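Local coordinates for methyltransferase domain-containing protein (Serratia marcescens, PDB 7CLU) that transfers a methyl group from S-adenosylmethionine to an oxygen of its substrate, as an O-methyltransferase taking part in the synthesis of prodigiosin, at residues A[162-167]-A[237-242]; A[289-294]-A[302-307]; A[309-314]-A[320-325]. All coordinates share one frame; numbering follows the deposited sequence.

How the contacts relate
Following the chain from the N terminus, contact 1 closes the longest loop: the turn that ends helix 154-163 meets strand 239-243, with 69 residues of the methyltransferase fold between them. Contact 2 then closes a short loop, where the chain leaving helix 286-298 doubles back past it. Contact 3 closes another, from helix 307-316 to strand 322-326. The three run in series, none nesting or crossing. Contacts 2 and 3 meet where Ser305 OG bonds Arg313 NH1, while contacts 1 and 3 touch through Tyr164 and Met325. Contacts 1 and 3 both reach the same sheet, whereas contact 2, about 25 Å from contact 1 between centres, borders the dimer interface.

Contact 1 of 3, residues A[162-167]-A[237-242]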
loop_
_atom_site.group_PDB
_atom_site.type_symbol
_atom_site.label_atom_id
_atom_site.label_comp_id
_atom_site.label_asym_id
_atom_site.label_seq_id
_atom_site.Cartn_x
_atom_site.Cartn_y
_atom_site.Cartn_z
ATOM N N ARG A 162 20.202 26.550 8.232
ATOM C CA ARG A 162 20.578 27.540 7.221
ATOM C C ARG A 162 19.628 28.739 7.205
ATOM O O ARG A 162 20.083 29.882 7.099
ATOM C CB ARG A 162 20.630 26.866 5.847
ATOM C CG ARG A 162 21.210 27.695 4.705
ATOM C CD ARG A 162 20.121 28.243 3.799
ATOM N NE ARG A 162 19.389 27.183 3.098
ATOM C CZ ARG A 162 18.333 27.387 2.304
ATOM N NH1 ARG A 162 17.870 28.619 2.109
ATOM N NH2 ARG A 162 17.728 26.359 1.714
ATOM N N ASP A 163 18.316 28.504 7.326
ATOM C CA ASP A 163 17.306 29.550 7.175
ATOM C C ASP A 163 16.944 30.270 8.469
ATOM O O ASP A 163 16.346 31.352 8.405
ATOM C CB ASP A 163 16.023 28.969 6.573
ATOM C CG ASP A 163 16.206 28.546 5.140
ATOM O OD1 ASP A 163 17.354 28.604 4.680
ATOM O OD2 ASP A 163 15.221 28.154 4.480
ATOM N N TYR A 164 17.265 29.715 9.630
ATOM C CA TYR A 164 16.962 30.367 10.896
ATOM C C TYR A 164 18.259 30.791 11.565
ATOM O O TYR A 164 19.232 30.033 11.591
ATOM C CB TYR A 164 16.163 29.455 11.826
ATOM C CG TYR A 164 15.788 30.110 13.145
ATOM C CD1 TYR A 164 16.678 30.126 14.212
ATOM C CD2 TYR A 164 14.541 30.708 13.319
ATOM C CE1 TYR A 164 16.344 30.727 15.418
ATOM C CE2 TYR A 164 14.189 31.304 14.533
ATOM C CZ TYR A 164 15.095 31.307 15.577
ATOM O OH TYR A 164 14.767 31.906 16.777
ATOM N N ASP A 165 18.269 32.034 12.050
ATOM C CA ASP A 165 19.473 32.647 12.670
ATOM C C ASP A 165 19.632 32.183 14.120
ATOM O O ASP A 165 19.032 32.805 15.000
ATOM C CB ASP A 165 19.408 34.172 12.593
ATOM C CG ASP A 165 20.748 34.827 12.854
ATOM O OD1 ASP A 165 21.736 34.088 13.012
ATOM O OD2 ASP A 165 20.792 36.063 12.899
ATOM N N PHE A 166 20.478 31.176 14.349
ATOM C CA PHE A 166 20.716 30.640 15.715
ATOM C C PHE A 166 21.701 31.537 16.474
ATOM O O PHE A 166 21.750 31.465 17.711
ATOM C CB PHE A 166 21.199 29.191 15.651
ATOM C CG PHE A 166 20.099 28.192 15.401
ATOM C CD1 PHE A 166 19.374 27.658 16.453
ATOM C CD2 PHE A 166 19.780 27.796 14.115
ATOM C CE1 PHE A 166 18.359 26.746 16.221
ATOM C CE2 PHE A 166 18.765 26.883 13.885
ATOM C CZ PHE A 166 18.056 26.361 14.938
ATOM N N SER A 167 22.416 32.402 15.747
ATOM C CA SER A 167 23.410 33.347 16.323
ATOM C C SER A 167 22.748 34.370 17.258
ATOM O O SER A 167 23.426 34.815 18.190
ATOM C CB SER A 167 24.182 34.034 15.232
ATOM O OG SER A 167 23.407 35.067 14.652
ATOM N N TYR A 237 17.142 28.598 28.842
ATOM C CA TYR A 237 17.290 28.451 27.394
ATOM C C TYR A 237 16.330 29.394 26.692
ATOM O O TYR A 237 15.111 29.216 26.774
ATOM C CB TYR A 237 17.069 26.997 26.963
ATOM C CG TYR A 237 18.149 26.114 27.529
ATOM C CD1 TYR A 237 19.355 25.951 26.864
ATOM C CD2 TYR A 237 17.997 25.509 28.770
ATOM C CE1 TYR A 237 20.367 25.181 27.400
ATOM C CE2 TYR A 237 19.011 24.732 29.315
ATOM C CZ TYR A 237 20.192 24.576 28.623
ATOM O OH TYR A 237 21.205 23.803 29.150
ATOM N N ASP A 238 16.887 30.393 25.994
ATOM C CA ASP A 238 16.069 31.403 25.330
ATOM C C ASP A 238 15.508 30.941 23.985
ATOM O O ASP A 238 14.673 31.651 23.414
ATOM C CB ASP A 238 16.874 32.706 25.162
ATOM C CG ASP A 238 18.191 32.494 24.430
ATOM O OD1 ASP A 238 19.058 31.771 24.944
ATOM O OD2 ASP A 238 18.358 33.052 23.334
ATOM N N LEU A 239 15.910 29.766 23.489
ATOM C CA LEU A 239 15.273 29.128 22.339
ATOM C C LEU A 239 15.000 27.665 22.671
ATOM O O LEU A 239 15.918 26.931 23.060
ATOM C CB LEU A 239 16.136 29.229 21.063
ATOM C CG LEU A 239 15.527 28.590 19.794
ATOM C CD1 LEU A 239 14.170 29.203 19.419
ATOM C CD2 LEU A 239 16.481 28.688 18.611
ATOM N N ILE A 240 13.735 27.250 22.532
ATOM C CA ILE A 240 13.310 25.880 22.803
ATOM C C ILE A 240 12.623 25.337 21.563
ATOM O O ILE A 240 11.790 26.021 20.952
ATOM C CB ILE A 240 12.350 25.799 24.014
ATOM C CG1 ILE A 240 12.983 26.445 25.249
ATOM C CG2 ILE A 240 11.993 24.352 24.314
ATOM C CD1 ILE A 240 14.001 25.582 25.904
ATOM N N HIS A 241 12.935 24.089 21.213
ATOM C CA HIS A 241 12.409 23.478 20.003
ATOM C C HIS A 241 11.825 22.117 20.330
ATOM O O HIS A 241 12.400 21.354 21.113
ATOM C CB HIS A 241 13.492 23.299 18.903
ATOM C CG HIS A 241 13.007 22.507 17.726
ATOM N ND1 HIS A 241 13.475 21.244 17.427
ATOM C CD2 HIS A 241 12.058 22.785 16.799
ATOM C CE1 HIS A 241 12.862 20.792 16.348
ATOM N NE2 HIS A 241 11.989 21.704 15.952
ATOM N N LEU A 242 10.687 21.823 19.715
ATOM C CA LEU A 242 10.006 20.541 19.861
ATOM C C LEU A 242 9.830 19.999 18.451
ATOM O O LEU A 242 9.072 20.566 17.654
ATOM C CB LEU A 242 8.672 20.703 20.587
ATOM C CG LEU A 242 7.829 19.433 20.810
ATOM C CD1 LEU A 242 8.556 18.491 21.751
ATOM C CD2 LEU A 242 6.468 19.783 21.366
#
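Leu239 reaches out of its strand to meet two aromatic rings, those of Tyr164 and Phe166. From CB the chain runs to CG, set anti to the backbone N (chi1 -179°), and that turn carries the methyl fork across to the loop. CD2 does most of the touching. It lies 3.6 Å from Phe166 CE1, with CD1 of the same ring almost as near, and 3.8 Å from Tyr164 CE1, approaching both rings obliquely. The other methyl, CD1, comes within 3.8 Å of Tyr164 OH. Leu239 and Tyr164 point at each other from opposite directions, while Phe166 crosses the leucine at about a right angle. Strand 239-243 lies between strands 171-175 and 270-275 in the sheet of this Rossmann-like methyltransferase domain, and the loop after helix 154-163 passes over it, so the leucine is buried against the aromatic pair. The two rings also support each other: Tyr164 CD1 sits 3.8 Å above the face of the Phe166 ring, over its centre. The phenol oxygen of the buried Tyr164 is hydrogen-bonded to His169 NE2 and Arg270 NH1, which fixes that end of the tyrosine beside the leucine methyls. An Asx turn from Asp165 to Ser167 spans Phe166: Asp165 OD1 accepts from Ser167 N at 3.3 Å, the donor standing above the carboxylate plane.

Contact 2 of 3, residues A[289-294]-A[302-307]; sequences ALLSLN and GIESSA
Glu304 lays its side chain against the helix at Leu291 and Ser292. Its CG packs 3.7 Å from Ser292 CB and equally near the backbone N of Ser292; from there the chain bends at chi2 (-64°), bringing the carboxylate alongside Leu291. There OE2 comes within 3.4 Å of Leu291 CD2, the two side chains crossing obliquely. The same oxygen, OE2, is hydrogen-bonded to His247 ND1, with the leucine methyl packed against it. His247 is the predicted proton acceptor, so Glu304 probably orients that imidazole, consistent with the His-Glu pairing of related O-methyltransferases. The backbone of Glu304 is held as well. Its N-H points almost straight at Ser292 OG (3.2 Å, 177° at the hydrogen), the hydroxyl having been swung outward from the helix by a chi1 of -158°. Ile303 CG1 lies 3.6 Å from the same oxygen, although the isoleucine's CB points away from the helix. Ser292 OG has a second partner, Gln56 NE2 of the second subunit, and so links the loop beside the predicted active site to that subunit. Helix 286-298 is also packed by helix 93-107 and by residues of the second subunit, while residues 302-304 pass the side of the helix that faces His247, and the chain then leaves it for Ser306, which caps the start of helix 307-316.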
loop_
_atom_site.group_PDB
_atom_site.type_symbol
_atom_site.label_atom_id
_atom_site.label_comp_id
_atom_site.label_asym_id
_atom_site.label_seq_id
_atom_site.Cartn_x
_atom_site.Cartn_y
_atom_site.Cartn_z
ATOM N N ALA A 289 -1.935 14.227 4.617
ATOM C CA ALA A 289 -3.315 13.799 4.782
ATOM C C ALA A 289 -3.385 12.321 5.165
ATOM O O ALA A 289 -4.164 11.931 6.046
ATOM C CB ALA A 289 -4.093 14.076 3.498
ATOM N N LEU A 290 -2.562 11.486 4.526
ATOM C CA LEU A 290 -2.567 10.063 4.852
ATOM C C LEU A 290 -1.861 9.800 6.174
ATOM O O LEU A 290 -2.231 8.869 6.907
ATOM C CB LEU A 290 -1.913 9.264 3.725
ATOM C CG LEU A 290 -2.716 9.324 2.424
ATOM C CD1 LEU A 290 -1.901 8.827 1.248
ATOM C CD2 LEU A 290 -3.957 8.485 2.585
ATOM N N LEU A 291 -0.859 10.624 6.500
ATOM C CA LEU A 291 -0.209 10.497 7.792
ATOM C C LEU A 291 -1.208 10.717 8.921
ATOM O O LEU A 291 -1.118 10.073 9.972
ATOM C CB LEU A 291 0.953 11.482 7.908
ATOM C CG LEU A 291 1.833 11.136 9.111
ATOM C CD1 LEU A 291 2.381 9.717 8.932
ATOM C CD2 LEU A 291 2.953 12.168 9.349
ATOM N N SER A 292 -2.174 11.618 8.711
ATOM C CA SER A 292 -3.239 11.828 9.687
ATOM C C SER A 292 -4.011 10.540 9.942
ATOM O O SER A 292 -4.286 10.184 11.099
ATOM C CB SER A 292 -4.176 12.930 9.194
ATOM O OG SER A 292 -4.891 13.516 10.261
ATOM N N LEU A 293 -4.375 9.827 8.865
ATOM C CA LEU A 293 -5.059 8.548 9.018
ATOM C C LEU A 293 -4.172 7.529 9.730
ATOM O O LEU A 293 -4.665 6.703 10.509
ATOM C CB LEU A 293 -5.482 8.021 7.645
ATOM C CG LEU A 293 -6.683 8.682 6.965
ATOM C CD1 LEU A 293 -6.985 8.028 5.594
ATOM C CD2 LEU A 293 -7.917 8.593 7.875
ATOM N N ASN A 294 -2.860 7.560 9.461
ATOM C CA ASN A 294 -1.937 6.689 10.182
ATOM C C ASN A 294 -1.950 7.004 11.675
ATOM O O ASN A 294 -1.877 6.094 12.506
ATOM C CB ASN A 294 -0.523 6.814 9.613
ATOM C CG ASN A 294 0.434 5.770 10.181
ATOM O OD1 ASN A 294 0.310 4.593 9.884
ATOM N ND2 ASN A 294 1.405 6.208 10.983
ATOM N N GLY A 302 -3.705 11.151 17.897
ATOM C CA GLY A 302 -2.911 11.933 16.967
ATOM C C GLY A 302 -3.685 12.293 15.713
ATOM O O GLY A 302 -4.599 11.578 15.279
ATOM N N ILE A 303 -3.276 13.413 15.109
ATOM C CA ILE A 303 -3.958 14.040 13.985
ATOM C C ILE A 303 -3.023 15.102 13.400
ATOM O O ILE A 303 -2.157 15.627 14.103
ATOM C CB ILE A 303 -5.294 14.654 14.435
ATOM C CG1 ILE A 303 -6.164 15.047 13.238
ATOM C CG2 ILE A 303 -5.063 15.877 15.340
ATOM C CD1 ILE A 303 -7.686 14.990 13.520
ATOM N N GLU A 304 -3.154 15.390 12.109
ATOM C CA GLU A 304 -2.484 16.527 11.504
ATOM C C GLU A 304 -3.434 17.722 11.532
ATOM O O GLU A 304 -4.663 17.561 11.563
ATOM C CB GLU A 304 -2.039 16.203 10.070
ATOM C CG GLU A 304 -1.170 14.930 9.945
ATOM C CD GLU A 304 0.160 15.056 10.681
ATOM O OE1 GLU A 304 0.648 16.197 10.845
ATOM O OE2 GLU A 304 0.714 14.017 11.104
ATOM N N SER A 305 -2.857 18.924 11.570
ATOM C CA SER A 305 -3.615 20.162 11.684
ATOM C C SER A 305 -3.100 21.190 10.681
ATOM O O SER A 305 -1.983 21.088 10.168
ATOM C CB SER A 305 -3.536 20.739 13.103
ATOM O OG SER A 305 -3.777 19.750 14.091
ATOM N N SER A 306 -3.932 22.193 10.402
ATOM C CA SER A 306 -3.487 23.312 9.589
ATOM C C SER A 306 -2.524 24.194 10.384
ATOM O O SER A 306 -2.440 24.118 11.614
ATOM C CB SER A 306 -4.685 24.133 9.101
ATOM O OG SER A 306 -5.432 24.634 10.188
ATOM N N ALA A 307 -1.766 25.016 9.653
ATOM C CA ALA A 307 -0.938 26.035 10.292
ATOM C C ALA A 307 -1.766 26.885 11.251
ATOM O O ALA A 307 -1.383 27.092 12.409
ATOM C CB ALA A 307 -0.275 26.912 9.230
#

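Contact 3 of 3, residues A[309-314]-A[320-325]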
loop_
_atom_site.group_PDB
_atom_site.type_symbol
_atom_site.label_atom_id
_atom_site.label_comp_id
_atom_site.label_asym_id
_atom_site.label_seq_id
_atom_site.Cartn_x
_atom_site.Cartn_y
_atom_site.Cartn_z
ATOM N N GLU A 309 -4.514 26.187 12.782
ATOM C CA GLU A 309 -4.883 25.422 13.963
ATOM C C GLU A 309 -3.730 25.364 14.957
ATOM O O GLU A 309 -3.948 25.442 16.171
ATOM C CB GLU A 309 -5.336 24.018 13.561
ATOM C CG GLU A 309 -6.805 23.959 13.183
ATOM C CD GLU A 309 -7.194 22.664 12.479
ATOM O OE1 GLU A 309 -6.289 21.933 12.016
ATOM O OE2 GLU A 309 -8.411 22.387 12.382
ATOM N N TYR A 310 -2.492 25.242 14.464
ATOM C CA TYR A 310 -1.348 25.287 15.368
ATOM C C TYR A 310 -1.179 26.679 15.971
ATOM O O TYR A 310 -0.883 26.814 17.166
ATOM C CB TYR A 310 -0.074 24.862 14.637
ATOM C CG TYR A 310 0.062 23.363 14.403
ATOM C CD1 TYR A 310 -0.093 22.449 15.441
ATOM C CD2 TYR A 310 0.391 22.869 13.132
ATOM C CE1 TYR A 310 0.038 21.057 15.216
ATOM C CE2 TYR A 310 0.542 21.504 12.900
ATOM C CZ TYR A 310 0.372 20.611 13.941
ATOM O OH TYR A 310 0.519 19.272 13.683
ATOM N N LEU A 311 -1.361 27.727 15.163
ATOM C CA LEU A 311 -1.303 29.082 15.702
ATOM C C LEU A 311 -2.309 29.259 16.828
ATOM O O LEU A 311 -1.970 29.796 17.890
ATOM C CB LEU A 311 -1.556 30.108 14.598
ATOM C CG LEU A 311 -0.460 30.271 13.547
ATOM C CD1 LEU A 311 -0.834 31.318 12.505
ATOM C CD2 LEU A 311 0.861 30.618 14.210
ATOM N N ASP A 312 -3.548 28.784 16.621
ATOM C CA ASP A 312 -4.581 28.901 17.645
ATOM C C ASP A 312 -4.157 28.214 18.935
ATOM O O ASP A 312 -4.387 28.741 20.032
ATOM C CB ASP A 312 -5.899 28.304 17.143
ATOM C CG ASP A 312 -6.504 29.086 15.984
ATOM O OD1 ASP A 312 -6.135 30.265 15.787
ATOM O OD2 ASP A 312 -7.355 28.516 15.264
ATOM N N ARG A 313 -3.530 27.038 18.825
ATOM C CA ARG A 313 -3.109 26.315 20.020
ATOM C C ARG A 313 -1.949 27.013 20.714
ATOM O O ARG A 313 -1.882 27.024 21.949
ATOM C CB ARG A 313 -2.747 24.868 19.666
ATOM C CG ARG A 313 -3.967 24.038 19.375
ATOM C CD ARG A 313 -3.687 22.591 18.964
ATOM N NE ARG A 313 -4.828 22.124 18.181
ATOM C CZ ARG A 313 -4.729 21.363 17.106
ATOM N NH1 ARG A 313 -3.531 20.955 16.696
ATOM N NH2 ARG A 313 -5.822 21.009 16.447
ATOM N N PHE A 314 -1.019 27.594 19.945
ATOM C CA PHE A 314 0.037 28.396 20.554
ATOM C C PHE A 314 -0.557 29.527 21.395
ATOM O O PHE A 314 -0.189 29.710 22.563
ATOM C CB PHE A 314 0.972 28.960 19.477
ATOM C CG PHE A 314 2.186 28.107 19.206
ATOM C CD1 PHE A 314 2.055 26.744 18.934
ATOM C CD2 PHE A 314 3.459 28.663 19.220
ATOM C CE1 PHE A 314 3.181 25.956 18.670
ATOM C CE2 PHE A 314 4.591 27.892 18.961
ATOM C CZ PHE A 314 4.460 26.535 18.680
ATOM N N SER A 320 2.837 34.629 22.779
ATOM C CA SER A 320 2.626 35.879 22.073
ATOM C C SER A 320 3.280 35.808 20.695
ATOM O O SER A 320 4.213 35.030 20.466
ATOM C CB SER A 320 3.192 37.045 22.891
ATOM O OG SER A 320 2.522 37.143 24.144
ATOM N N ASN A 321 2.760 36.622 19.769
ATOM C CA ASN A 321 3.300 36.751 18.408
ATOM C C ASN A 321 3.322 35.425 17.653
ATOM O O ASN A 321 4.195 35.197 16.810
ATOM C CB ASN A 321 4.701 37.361 18.423
ATOM C CG ASN A 321 4.721 38.724 19.042
ATOM O OD1 ASN A 321 3.977 39.613 18.624
ATOM N ND2 ASN A 321 5.560 38.903 20.055
ATOM N N ALA A 322 2.370 34.547 17.940
ATOM C CA ALA A 322 2.318 33.251 17.272
ATOM C C ALA A 322 2.329 33.435 15.760
ATOM O O ALA A 322 1.487 34.148 15.207
ATOM C CB ALA A 322 1.066 32.491 17.716
ATOM N N ARG A 323 3.307 32.820 15.089
ATOM C CA ARG A 323 3.427 33.002 13.649
ATOM C C ARG A 323 4.073 31.781 13.006
ATOM O O ARG A 323 4.646 30.919 13.678
ATOM C CB ARG A 323 4.223 34.264 13.313
ATOM C CG ARG A 323 5.676 34.197 13.723
ATOM C CD ARG A 323 6.211 35.583 14.070
ATOM N NE ARG A 323 7.609 35.537 14.483
ATOM C CZ ARG A 323 8.008 35.403 15.741
ATOM N NH1 ARG A 323 7.112 35.290 16.719
ATOM N NH2 ARG A 323 9.300 35.363 16.023
ATOM N N ILE A 324 3.957 31.726 11.677
ATOM C CA ILE A 324 4.568 30.697 10.845
ATOM C C ILE A 324 5.898 31.218 10.334
ATOM O O ILE A 324 6.028 32.401 9.981
ATOM C CB ILE A 324 3.656 30.312 9.664
ATOM C CG1 ILE A 324 2.281 29.844 10.157
ATOM C CG2 ILE A 324 4.319 29.245 8.793
ATOM C CD1 ILE A 324 2.350 28.962 11.373
ATOM N N MET A 325 6.894 30.340 10.298
ATOM C CA MET A 325 8.157 30.625 9.638
ATOM C C MET A 325 8.429 29.476 8.680
ATOM O O MET A 325 8.651 28.338 9.112
ATOM C CB MET A 325 9.290 30.799 10.647
ATOM C CG MET A 325 10.627 31.109 10.015
ATOM S SD MET A 325 11.841 31.558 11.256
ATOM C CE MET A 325 10.834 32.567 12.350
#
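Leu311 and Phe314, one turn apart on their helix, are the residues that press on strand 322-325 through Ala322 and Ile324. The short helix and strand segments run largely antiparallel, their axes 143° apart and 7.9 Å from each other at closest approach. Glu309 comes first in the helix segment; its OE1 accepts from the backbone N of Ser306, the N-cap residue, as in a capping box, and its OE2 forms a salt bridge with Lys282. Tyr310 turns its ring away from the strand, onto Ile334. Leu311 is the main wedge: with CG anti to the carbonyl carbon (chi1 -70°), it drives CD2 against the strand backbone, 3.5 Å from Ala322 C and 3.4 Å from Arg323 N. The same methyl meets Ile324 CD1 at 3.6 Å and Ala322 CB at 4.0 Å. Leu311 CG is also close to that isoleucine tip, at 3.8 Å, so the end of Ile324 lies obliquely across the leucine's branch point. Arg313 points elsewhere and binds Ser305 OG through NH1. Phe314 touches Ala322 by its root alone, CB to CB at 3.9 Å, while its ring packs with those of Phe319 and Phe271. Across the contact, Arg323 points its CB away from the helix; its NH1 bonds back to Asn321 O at 2.9 Å, in the guanidinium plane, at the corner the chain turns at Asn321. Strand 322-326 is the outermost on its side of the sheet and pairs antiparallel with 332-337. A helix leading into such a strand, then a hairpin back into the sheet, is the C-terminal arrangement of class I S-adenosylmethionine-dependent methyltransferases, with strand order 3-2-1-4-5-7-6.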